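Local coordinates for LysR family transcriptional regulator (Vibrio vulnificus, PDB 5FHK), which probably acts as a sequence-specific DNA-binding regulator of virulence gene transcription, the chain here being its regulatory domain without the DNA-binding part, at residues Pro84-Ala89 and Leu147-Met152; Pro91-Thr94 and Asp98-Asp101; Lys112-Asn117 and Thr122-Asp127; Val138-Cys143 and Gly164-Ile169. All coordinates share one frame; numbering follows the deposited sequence.

Contact 1 (Pro84-Ala89 and Leu147-Met152); sequences PEYVNA and LGITLM
One face of the Tyr86 ring lies against the backbone of Gly148. The CA of Gly148 sits 3.7 Å from the centroid of the Tyr86 ring, 20° off the ring normal, in a CH-pi contact displaced toward the CD1-CE1 rim; its closest approach is 3.5 Å to Tyr86 CE1. The carbonyl carbon of Leu147 and CG1 of Ile149 come in obliquely, the first near Tyr86 CD1 and the second 4.0 Å from Tyr86 CE2. Of the three residues, Gly148 alone lies over the face. The side chain of Ile149 crosses that of Tyr86 at about a right angle and offers its CG1-CD1 branch, while CG2 is turned elsewhere.

Tyr86 reaches the loop before strand 149-153 because its CG stands anti to the backbone N (chi1 -177°), which carries the ring off helix 84-87 toward Gly148. The glycine has phi 151°, a backbone setting at which a side chain would press on the carbonyl oxygen of Leu147. No hydrogen bond links the two segments. The hydroxyl of Tyr86 is engaged beyond them, with His102 ND1 and the backbone N of Phe103, and these bonds hold the far end of the ring in place.

The contact joins the short helix 84-87, which follows strand 68-82, to the entry into strand 149-153. That strand runs between strands 68-82 and 104-107 of the mixed sheet, and helix 136-144 packs against it through Val139 and Cys143 on Thr150.

Contact 2 (Pro91-Thr94 and Asp98-Asp101); sequences PMPT and DLHD
Pro93 and Asp98 face each other across a compact loop between helix 84-87 and strand 104-107, where the irregular segment Pro91-Thr94 folds back against a 3-10 turn at Asp98-His100. Both side chains start out toward the opposite segment and meet at their first carbons, with Pro93 CB 3.4 Å from Asp98 CB. From there they part. The carboxylate of Asp98 bends toward Thr94, its CG lying anti to the carbonyl carbon (chi1 -60°), whereas the pyrrolidine ring of Pro93 turns its CG toward Leu99, 4.3 Å from Leu99 CD2. A polar and an apolar contact thus flank the carbon-to-carbon touch.

Leu99 continues inward to Trp113 and Leu115 of strand 113-117, and Pro93 also touches His102, so the apolar half of the loop is tied to the body of the domain. The polar half is more exposed: Asp98 OD2 accepts from the backbone N of His95 as well as from that of Thr94, two successive backbone N-H groups that bond to the same carboxylate oxygen ahead of the 3-10 segment. In the second of these, Thr94 N lies 3.3 Å from Asp98 OD2, with an N-H...O angle of 154°, and approaches the anti lone pair of that oxygen.

Contact 3 (Lys112-Asn117 and Thr122-Asp127); sequences KWTLIN and TVVNVD
A beta hairpin forms this contact: strands 113-117 and 122-125 run antiparallel, with 159° between their directions and axes 4.7 Å apart at closest. Trp113 pairs with Asn125 and Leu115 with Val123 as hydrogen-bonded pairs; Thr114-Val124 and Ile116-Thr122 are the non-hydrogen-bonded ones. The bonds are even at Leu115 and Val123, where Leu115 N to Val123 O and Val123 N to Leu115 O both measure 2.9 Å. At the other pair they are unequal, 2.8 Å from Asn125 N to Trp113 O but 3.2 Å from Trp113 N to Asn125 O.

The two faces differ. Trp113, Leu115, Val123 and Asn125 point to the buried side, where Leu115 and Val123 touch Trp173 and Lys106 makes a cation-pi contact with Trp113. Here CB of Trp113 meets CB of Asn125 at 3.9 Å, and the groups beyond diverge: the indole is anti to its carbonyl carbon (chi1 -66°), the amide anti to its backbone N (chi1 -173°). Lys106 NZ also bonds to Asn125 OD1, the same oxygen that accepts from Asp127 N in an Asx turn closing the end of the strand.

Thr114, Ile116, Thr122 and Val124 lie on the more exposed face. Beside them Lys112 lays its CG 4.0 Å from Val124 CG1, then bends back through its last two torsions to bring Lys112 NZ within 2.6 Å of Thr114 OG1 in a hydrogen bond.

Contact 4 (Val138-Cys143 and Gly164-Ile169); sequences VVRSAC and GSLVRI
Leu166 packs against Cys143 and Arg140 of helix 136-144 in a purely apolar contact. It points toward the helix and divides its two methyl groups between these two residues, one turn apart. CD2 reaches the sulfur of Cys143, with Cys143 SG to Leu166 CD2 at 3.5 Å, and Leu166 CD2 also comes 4.2 Å from the carbonyl carbon of Cys143. CD1 of Leu166 lies alongside the aliphatic part of Arg140, 4.4 Å from Arg140 CG. The leucine therefore presents its forked end to the helix flank. Cys143 meets it with SG anti to the backbone N (chi1 -171°), a setting that sends the thiol out from the helix toward the leucine. The Cys143-Leu166 contact is buried, and Ile157 also packs on both Leu166 and Arg140.

Polar interactions lie around this touch: no hydrogen bond crosses between the segments, and the helix is held by its own backbone bonds, such as Cys143 N to Val139 O at 3.1 Å. Backbone bonding links Leu166 to Tyr160 of helix 158-163, while Val167 and Ile169 bond to Ala82 and Leu80 of strand 68-82. On another side of the helix Ser141 OG is hydrogen-bonded to Asn27 ND2 of the second subunit, with Val138 and Ser141 packing on Met23 of that subunit.

The arrangement belongs to the alpha/beta regulatory domain of a LysR-type regulator, related to the periplasmic binding protein fold: a helix at the subunit interface packs one flank against the loop leading into strand 167-168.

In the fold
All four contacts lie within the LysR substrate-binding domain. Contacts 1 and 4 are closest, with centres about 6 Å apart; they alternate along the chain, and helix 136-144 is followed, after a short loop through Leu147, by strand 149-153 of the large mixed sheet. Contacts 2 and 3 follow in series within the loop closed by contact 1, their centres about 13 Å apart, and they touch where His100 meets Asp127. Met92 and Pro93 carry contact 2 to Tyr86 and Ile169, while Trp113 lies against strand 149-153. Contacts 3 and 4 do not touch. Helix 136-144 packs on strand 149-153 and also touches the second subunit, whereas no other chain touches the segments of contacts 2 and 3.

Contact 1 (Pro84-Ala89 and Leu147-Met152)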
loop_
_atom_site.group_PDB
_atom_site.type_symbol
_atom_site.label_atom_id
_atom_site.label_comp_id
_atom_site.label_asym_id
_atom_site.label_seq_id
_atom_site.Cartn_x
_atom_site.Cartn_y
_atom_site.Cartn_z
ATOM N N PRO A 84 -10.536 14.623 14.939
ATOM C CA PRO A 84 -11.129 15.528 15.946
ATOM C C PRO A 84 -10.133 15.979 16.996
ATOM O O PRO A 84 -10.214 17.118 17.472
ATOM C CB PRO A 84 -12.253 14.679 16.556
ATOM C CG PRO A 84 -12.650 13.759 15.427
ATOM C CD PRO A 84 -11.380 13.447 14.687
ATOM N N GLU A 85 -9.177 15.130 17.365
ATOM C CA GLU A 85 -8.191 15.549 18.353
ATOM C C GLU A 85 -7.346 16.707 17.827
ATOM O O GLU A 85 -7.045 17.647 18.566
ATOM C CB GLU A 85 -7.314 14.359 18.754
ATOM C CG GLU A 85 -6.285 14.666 19.843
ATOM C CD GLU A 85 -5.237 13.556 20.004
ATOM O OE1 GLU A 85 -4.959 12.827 19.010
ATOM O OE2 GLU A 85 -4.700 13.414 21.135
ATOM N N TYR A 86 -6.957 16.668 16.551
ATOM C CA TYR A 86 -6.205 17.795 15.999
ATOM C C TYR A 86 -7.061 19.057 15.929
ATOM O O TYR A 86 -6.570 20.171 16.162
ATOM C CB TYR A 86 -5.672 17.452 14.609
ATOM C CG TYR A 86 -4.828 18.574 14.048
ATOM C CD1 TYR A 86 -3.475 18.667 14.367
ATOM C CD2 TYR A 86 -5.383 19.555 13.243
ATOM C CE1 TYR A 86 -2.698 19.684 13.883
ATOM C CE2 TYR A 86 -4.617 20.598 12.771
ATOM C CZ TYR A 86 -3.270 20.655 13.084
ATOM O OH TYR A 86 -2.483 21.680 12.584
ATOM N N VAL A 87 -8.334 18.899 15.584
ATOM C CA VAL A 87 -9.240 20.034 15.450
ATOM C C VAL A 87 -9.486 20.702 16.799
ATOM O O VAL A 87 -9.514 21.935 16.903
ATOM C CB VAL A 87 -10.543 19.551 14.789
ATOM C CG1 VAL A 87 -11.647 20.584 14.909
ATOM C CG2 VAL A 87 -10.282 19.216 13.340
ATOM N N ASN A 88 -9.661 19.911 17.852
ATOM C CA ASN A 88 -9.929 20.460 19.175
ATOM C C ASN A 88 -8.671 20.926 19.883
ATOM O O ASN A 88 -8.745 21.297 21.054
ATOM C CB ASN A 88 -10.649 19.431 20.053
ATOM C CG ASN A 88 -11.966 18.955 19.453
ATOM O OD1 ASN A 88 -12.616 18.061 20.004
ATOM N ND2 ASN A 88 -12.367 19.546 18.325
ATOM N N ALA A 89 -7.525 20.899 19.212
ATOM C CA ALA A 89 -6.276 21.378 19.775
ATOM C C ALA A 89 -5.747 22.622 19.079
ATOM O O ALA A 89 -4.728 23.169 19.514
ATOM C CB ALA A 89 -5.212 20.271 19.717
ATOM N N LEU A 147 -1.793 14.277 14.010
ATOM C CA LEU A 147 -0.578 15.011 13.712
ATOM C C LEU A 147 -0.773 16.106 12.672
ATOM O O LEU A 147 0.177 16.843 12.397
ATOM C CB LEU A 147 0.516 14.044 13.250
ATOM C CG LEU A 147 1.017 13.006 14.269
ATOM C CD1 LEU A 147 1.893 11.952 13.580
ATOM C CD2 LEU A 147 1.788 13.666 15.435
ATOM N N GLY A 148 -1.960 16.263 12.099
ATOM C CA GLY A 148 -2.162 17.435 11.260
ATOM C C GLY A 148 -3.172 17.193 10.149
ATOM O O GLY A 148 -3.926 16.219 10.168
ATOM N N ILE A 149 -3.148 18.121 9.184
ATOM C CA ILE A 149 -4.074 18.193 8.055
ATOM C C ILE A 149 -3.453 17.504 6.848
ATOM O O ILE A 149 -2.267 17.703 6.549
ATOM C CB ILE A 149 -4.390 19.663 7.714
ATOM C CG1 ILE A 149 -5.157 20.360 8.848
ATOM C CG2 ILE A 149 -5.110 19.783 6.351
ATOM C CD1 ILE A 149 -5.017 21.817 8.786
ATOM N N THR A 150 -4.248 16.707 6.140
ATOM C CA THR A 150 -3.817 16.092 4.893
ATOM C C THR A 150 -4.867 16.291 3.810
ATOM O O THR A 150 -6.012 16.663 4.066
ATOM C CB THR A 150 -3.563 14.589 5.046
ATOM O OG1 THR A 150 -3.189 14.070 3.767
ATOM C CG2 THR A 150 -4.845 13.888 5.512
ATOM N N LEU A 151 -4.455 16.025 2.582
ATOM C CA LEU A 151 -5.361 15.994 1.446
ATOM C C LEU A 151 -5.422 14.559 0.947
ATOM O O LEU A 151 -4.385 13.927 0.722
ATOM C CB LEU A 151 -4.898 16.923 0.337
ATOM C CG LEU A 151 -5.813 16.851 -0.887
ATOM C CD1 LEU A 151 -7.047 17.642 -0.591
ATOM C CD2 LEU A 151 -5.118 17.441 -2.121
ATOM N N MET A 152 -6.632 14.048 0.781
ATOM C CA MET A 152 -6.779 12.617 0.654
ATOM C C MET A 152 -7.926 12.321 -0.302
ATOM O O MET A 152 -8.956 13.020 -0.258
ATOM C CB MET A 152 -7.044 12.008 2.032
ATOM C CG MET A 152 -7.071 10.512 2.116
ATOM S SD MET A 152 -5.439 9.775 2.138
ATOM C CE MET A 152 -4.639 10.709 3.428
#

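Contact 2 (Pro91-Thr94 and Asp98-Asp101)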
loop_
_atom_site.group_PDB
_atom_site.type_symbol
_atom_site.label_atom_id
_atom_site.label_comp_id
_atom_site.label_asym_id
_atom_site.label_seq_id
_atom_site.Cartn_x
_atom_site.Cartn_y
_atom_site.Cartn_z
ATOM N N PRO A 91 -7.117 26.277 16.564
ATOM C CA PRO A 91 -8.188 26.955 15.828
ATOM C C PRO A 91 -8.119 26.551 14.362
ATOM O O PRO A 91 -7.054 26.587 13.742
ATOM C CB PRO A 91 -7.886 28.445 16.040
ATOM C CG PRO A 91 -6.417 28.497 16.329
ATOM C CD PRO A 91 -6.071 27.207 17.024
ATOM N N MET A 92 -9.244 26.127 13.830
ATOM C CA MET A 92 -9.153 25.565 12.498
ATOM C C MET A 92 -9.058 26.673 11.452
ATOM O O MET A 92 -9.528 27.790 11.679
ATOM C CB MET A 92 -10.353 24.664 12.217
ATOM C CG MET A 92 -10.212 23.247 12.801
ATOM S SD MET A 92 -8.759 22.322 12.196
ATOM C CE MET A 92 -7.607 22.494 13.556
ATOM N N PRO A 93 -8.430 26.397 10.311
ATOM C CA PRO A 93 -8.340 27.411 9.259
ATOM C C PRO A 93 -9.691 27.642 8.603
ATOM O O PRO A 93 -10.520 26.736 8.501
ATOM C CB PRO A 93 -7.341 26.804 8.271
ATOM C CG PRO A 93 -7.500 25.348 8.447
ATOM C CD PRO A 93 -7.778 25.137 9.908
ATOM N N THR A 94 -9.912 28.883 8.162
ATOM C CA THR A 94 -11.150 29.231 7.486
ATOM C C THR A 94 -10.952 29.744 6.062
ATOM O O THR A 94 -11.936 29.876 5.331
ATOM C CB THR A 94 -11.945 30.261 8.309
ATOM O OG1 THR A 94 -11.339 31.553 8.182
ATOM C CG2 THR A 94 -11.974 29.866 9.784
ATOM N N ASP A 98 -4.660 29.852 5.162
ATOM C CA ASP A 98 -4.267 29.557 6.531
ATOM C C ASP A 98 -3.535 28.228 6.668
ATOM O O ASP A 98 -3.010 27.943 7.750
ATOM C CB ASP A 98 -5.497 29.573 7.434
ATOM C CG ASP A 98 -6.208 30.922 7.440
ATOM O OD1 ASP A 98 -5.537 31.967 7.248
ATOM O OD2 ASP A 98 -7.444 30.940 7.638
ATOM N N LEU A 99 -3.459 27.420 5.604
ATOM C CA LEU A 99 -2.776 26.134 5.711
ATOM C C LEU A 99 -1.310 26.299 6.102
ATOM O O LEU A 99 -0.742 25.421 6.771
ATOM C CB LEU A 99 -2.905 25.365 4.403
ATOM C CG LEU A 99 -4.346 25.011 4.023
ATOM C CD1 LEU A 99 -4.359 24.191 2.750
ATOM C CD2 LEU A 99 -5.005 24.260 5.156
ATOM N N HIS A 100 -0.699 27.433 5.742
ATOM C CA HIS A 100 0.714 27.658 6.040
ATOM C C HIS A 100 1.020 27.554 7.529
ATOM O O HIS A 100 2.114 27.126 7.906
ATOM C CB HIS A 100 1.136 29.018 5.506
ATOM C CG HIS A 100 1.052 29.115 4.018
ATOM N ND1 HIS A 100 -0.015 29.693 3.366
ATOM C CD2 HIS A 100 1.891 28.678 3.051
ATOM C CE1 HIS A 100 0.174 29.617 2.060
ATOM N NE2 HIS A 100 1.326 29.008 1.844
ATOM N N ASP A 101 0.063 27.898 8.385
ATOM C CA ASP A 101 0.278 27.932 9.822
ATOM C C ASP A 101 -0.172 26.656 10.523
ATOM O O ASP A 101 -0.361 26.666 11.747
ATOM C CB ASP A 101 -0.437 29.141 10.410
ATOM C CG ASP A 101 -0.035 30.432 9.716
ATOM O OD1 ASP A 101 1.183 30.628 9.507
ATOM O OD2 ASP A 101 -0.930 31.234 9.363
#

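Contact 3 (Lys112-Asn117 and Thr122-Asp127)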
loop_
_atom_site.group_PDB
_atom_site.type_symbol
_atom_site.label_atom_id
_atom_site.label_comp_id
_atom_site.label_asym_id
_atom_site.label_seq_id
_atom_site.Cartn_x
_atom_site.Cartn_y
_atom_site.Cartn_z
ATOM N N LYS A 112 1.485 18.227 -3.990
ATOM C CA LYS A 112 1.053 19.569 -4.358
ATOM C C LYS A 112 -0.452 19.647 -4.145
ATOM O O LYS A 112 -1.196 18.788 -4.635
ATOM C CB LYS A 112 1.423 19.872 -5.813
ATOM C CG LYS A 112 1.123 21.299 -6.301
ATOM C CD LYS A 112 1.534 21.435 -7.764
ATOM C CE LYS A 112 0.355 21.824 -8.641
ATOM N NZ LYS A 112 -0.733 20.784 -8.550
ATOM N N TRP A 113 -0.897 20.635 -3.381
ATOM C CA TRP A 113 -2.315 20.784 -3.068
ATOM C C TRP A 113 -2.843 21.949 -3.895
ATOM O O TRP A 113 -2.526 23.107 -3.614
ATOM C CB TRP A 113 -2.552 21.039 -1.579
ATOM C CG TRP A 113 -2.207 19.939 -0.647
ATOM C CD1 TRP A 113 -1.622 18.731 -0.950
ATOM C CD2 TRP A 113 -2.417 19.939 0.767
ATOM N NE1 TRP A 113 -1.458 17.992 0.190
ATOM C CE2 TRP A 113 -1.953 18.703 1.256
ATOM C CE3 TRP A 113 -2.975 20.863 1.667
ATOM C CZ2 TRP A 113 -2.019 18.366 2.609
ATOM C CZ3 TRP A 113 -3.032 20.528 3.019
ATOM C CH2 TRP A 113 -2.545 19.294 3.476
ATOM N N THR A 114 -3.649 21.641 -4.903
ATOM C CA THR A 114 -4.293 22.642 -5.752
ATOM C C THR A 114 -5.764 22.689 -5.374
ATOM O O THR A 114 -6.527 21.784 -5.718
ATOM C CB THR A 114 -4.111 22.296 -7.220
ATOM O OG1 THR A 114 -2.721 22.053 -7.462
ATOM C CG2 THR A 114 -4.620 23.436 -8.104
ATOM N N LEU A 115 -6.161 23.750 -4.675
ATOM C CA LEU A 115 -7.460 23.825 -4.026
ATOM C C LEU A 115 -8.310 24.923 -4.639
ATOM O O LEU A 115 -7.873 26.076 -4.721
ATOM C CB LEU A 115 -7.288 24.076 -2.529
ATOM C CG LEU A 115 -6.539 22.924 -1.856
ATOM C CD1 LEU A 115 -6.431 23.186 -0.379
ATOM C CD2 LEU A 115 -7.270 21.593 -2.093
ATOM N N ILE A 116 -9.529 24.563 -5.038
ATOM C CA ILE A 116 -10.511 25.493 -5.577
ATOM C C ILE A 116 -11.639 25.628 -4.562
ATOM O O ILE A 116 -11.922 24.701 -3.794
ATOM C CB ILE A 116 -11.061 25.036 -6.947
ATOM C CG1 ILE A 116 -12.108 23.925 -6.764
ATOM C CG2 ILE A 116 -9.938 24.546 -7.850
ATOM C CD1 ILE A 116 -13.146 23.828 -7.888
ATOM N N ASN A 117 -12.268 26.794 -4.529
ATOM C CA ASN A 117 -13.432 26.964 -3.666
ATOM C C ASN A 117 -14.682 27.160 -4.521
ATOM O O ASN A 117 -14.629 27.117 -5.758
ATOM C CB ASN A 117 -13.223 28.113 -2.671
ATOM C CG ASN A 117 -13.234 29.483 -3.325
ATOM O OD1 ASN A 117 -13.308 29.610 -4.551
ATOM N ND2 ASN A 117 -13.138 30.525 -2.500
ATOM N N THR A 122 -8.363 29.867 -6.578
ATOM C CA THR A 122 -7.437 28.739 -6.595
ATOM C C THR A 122 -6.231 29.063 -5.726
ATOM O O THR A 122 -5.560 30.079 -5.939
ATOM C CB THR A 122 -6.992 28.416 -8.023
ATOM O OG1 THR A 122 -8.015 27.661 -8.682
ATOM C CG2 THR A 122 -5.675 27.631 -8.037
ATOM N N VAL A 123 -5.945 28.188 -4.770
ATOM C CA VAL A 123 -4.786 28.315 -3.900
ATOM C C VAL A 123 -3.927 27.066 -4.066
ATOM O O VAL A 123 -4.451 25.946 -4.054
ATOM C CB VAL A 123 -5.223 28.516 -2.437
ATOM C CG1 VAL A 123 -4.084 28.185 -1.481
ATOM C CG2 VAL A 123 -5.712 29.951 -2.228
ATOM N N VAL A 124 -2.612 27.255 -4.227
ATOM C CA VAL A 124 -1.653 26.158 -4.361
ATOM C C VAL A 124 -0.806 26.103 -3.096
ATOM O O VAL A 124 -0.250 27.124 -2.675
ATOM C CB VAL A 124 -0.766 26.335 -5.610
ATOM C CG1 VAL A 124 0.204 25.169 -5.738
ATOM C CG2 VAL A 124 -1.637 26.424 -6.852
ATOM N N ASN A 125 -0.713 24.922 -2.475
ATOM C CA ASN A 125 0.120 24.742 -1.289
ATOM C C ASN A 125 1.294 23.823 -1.596
ATOM O O ASN A 125 1.102 22.650 -1.942
ATOM C CB ASN A 125 -0.670 24.185 -0.112
ATOM C CG ASN A 125 0.151 24.153 1.159
ATOM O OD1 ASN A 125 1.048 23.306 1.307
ATOM N ND2 ASN A 125 -0.142 25.066 2.087
ATOM N N VAL A 126 2.499 24.350 -1.412
ATOM C CA VAL A 126 3.745 23.659 -1.692
ATOM C C VAL A 126 4.599 23.502 -0.439
ATOM O O VAL A 126 5.760 23.098 -0.532
ATOM C CB VAL A 126 4.531 24.380 -2.808
ATOM C CG1 VAL A 126 3.718 24.436 -4.089
ATOM C CG2 VAL A 126 4.902 25.775 -2.367
ATOM N N ASP A 127 4.051 23.828 0.735
ATOM C CA ASP A 127 4.801 23.699 1.979
ATOM C C ASP A 127 5.200 22.249 2.219
ATOM O O ASP A 127 4.475 21.317 1.873
ATOM C CB ASP A 127 3.969 24.172 3.172
ATOM C CG ASP A 127 3.266 25.483 2.925
ATOM O OD1 ASP A 127 3.595 26.183 1.946
ATOM O OD2 ASP A 127 2.365 25.807 3.722
#

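Contact 4 (Val138-Cys143 and Gly164-Ile169)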
loop_
_atom_site.group_PDB
_atom_site.type_symbol
_atom_site.label_atom_id
_atom_site.label_comp_id
_atom_site.label_asym_id
_atom_site.label_seq_id
_atom_site.Cartn_x
_atom_site.Cartn_y
_atom_site.Cartn_z
ATOM N N VAL A 138 -0.041 5.486 4.601
ATOM C CA VAL A 138 0.664 5.842 5.838
ATOM C C VAL A 138 0.396 7.290 6.234
ATOM O O VAL A 138 0.459 7.635 7.414
ATOM C CB VAL A 138 2.175 5.579 5.725
ATOM C CG1 VAL A 138 2.439 4.089 5.495
ATOM C CG2 VAL A 138 2.766 6.415 4.639
ATOM N N VAL A 139 0.130 8.164 5.261
ATOM C CA VAL A 139 -0.263 9.539 5.557
ATOM C C VAL A 139 -1.580 9.566 6.338
ATOM O O VAL A 139 -1.737 10.320 7.301
ATOM C CB VAL A 139 -0.358 10.343 4.244
ATOM C CG1 VAL A 139 -0.855 11.740 4.508
ATOM C CG2 VAL A 139 1.030 10.398 3.552
ATOM N N ARG A 140 -2.559 8.778 5.896
ATOM C CA ARG A 140 -3.823 8.706 6.601
ATOM C C ARG A 140 -3.607 8.276 8.040
ATOM O O ARG A 140 -4.198 8.847 8.960
ATOM C CB ARG A 140 -4.776 7.741 5.889
ATOM C CG ARG A 140 -6.129 7.659 6.572
ATOM C CD ARG A 140 -6.739 6.298 6.417
ATOM N NE ARG A 140 -5.914 5.239 6.993
ATOM C CZ ARG A 140 -5.776 4.990 8.297
ATOM N NH1 ARG A 140 -6.398 5.732 9.199
ATOM N NH2 ARG A 140 -5.000 3.985 8.695
ATOM N N SER A 141 -2.735 7.295 8.252
ATOM C CA SER A 141 -2.492 6.803 9.601
ATOM C C SER A 141 -2.010 7.922 10.516
ATOM O O SER A 141 -2.455 8.024 11.661
ATOM C CB SER A 141 -1.487 5.654 9.545
ATOM O OG SER A 141 -0.696 5.645 10.712
ATOM N N ALA A 142 -1.142 8.812 10.006
ATOM C CA ALA A 142 -0.627 9.898 10.834
ATOM C C ALA A 142 -1.700 10.944 11.110
ATOM O O ALA A 142 -1.732 11.534 12.203
ATOM C CB ALA A 142 0.594 10.541 10.165
ATOM N N CYS A 143 -2.570 11.186 10.121
ATOM C CA CYS A 143 -3.723 12.057 10.290
ATOM C C CYS A 143 -4.641 11.544 11.397
ATOM O O CYS A 143 -5.055 12.308 12.280
ATOM C CB CYS A 143 -4.480 12.138 8.965
ATOM S SG CYS A 143 -5.801 13.354 8.862
ATOM N N GLY A 164 -17.012 9.844 11.858
ATOM C CA GLY A 164 -16.526 10.970 12.627
ATOM C C GLY A 164 -15.096 10.852 13.126
ATOM O O GLY A 164 -14.643 11.747 13.849
ATOM N N SER A 165 -14.375 9.774 12.784
ATOM C CA SER A 165 -12.986 9.627 13.220
ATOM C C SER A 165 -12.051 10.580 12.484
ATOM O O SER A 165 -10.959 10.869 12.980
ATOM C CB SER A 165 -12.491 8.187 13.032
ATOM O OG SER A 165 -12.850 7.655 11.759
ATOM N N LEU A 166 -12.421 11.021 11.292
ATOM C CA LEU A 166 -11.775 12.145 10.636
ATOM C C LEU A 166 -12.853 13.175 10.334
ATOM O O LEU A 166 -14.018 12.828 10.151
ATOM C CB LEU A 166 -11.042 11.721 9.349
ATOM C CG LEU A 166 -9.802 10.832 9.499
ATOM C CD1 LEU A 166 -9.389 10.227 8.170
ATOM C CD2 LEU A 166 -8.599 11.608 10.127
ATOM N N VAL A 167 -12.455 14.439 10.288
ATOM C CA VAL A 167 -13.347 15.566 10.037
ATOM C C VAL A 167 -12.895 16.278 8.764
ATOM O O VAL A 167 -11.693 16.463 8.542
ATOM C CB VAL A 167 -13.332 16.543 11.231
ATOM C CG1 VAL A 167 -14.000 17.847 10.878
ATOM C CG2 VAL A 167 -13.991 15.915 12.462
ATOM N N ARG A 168 -13.853 16.736 7.964
ATOM C CA ARG A 168 -13.536 17.589 6.821
ATOM C C ARG A 168 -13.170 18.985 7.300
ATOM O O ARG A 168 -13.882 19.582 8.104
ATOM C CB ARG A 168 -14.733 17.660 5.873
ATOM C CG ARG A 168 -14.592 18.655 4.726
ATOM C CD ARG A 168 -14.440 17.923 3.434
ATOM N NE ARG A 168 -14.172 18.786 2.283
ATOM C CZ ARG A 168 -14.986 18.919 1.236
ATOM N NH1 ARG A 168 -16.138 18.267 1.193
ATOM N NH2 ARG A 168 -14.653 19.713 0.227
ATOM N N ILE A 169 -12.058 19.516 6.822
ATOM C CA ILE A 169 -11.737 20.886 7.164
ATOM C C ILE A 169 -11.715 21.693 5.874
ATOM O O ILE A 169 -11.403 21.167 4.804
ATOM C CB ILE A 169 -10.410 20.988 7.948
ATOM C CG1 ILE A 169 -9.243 20.577 7.083
ATOM C CG2 ILE A 169 -10.446 20.082 9.161
ATOM C CD1 ILE A 169 -8.131 21.560 7.146
#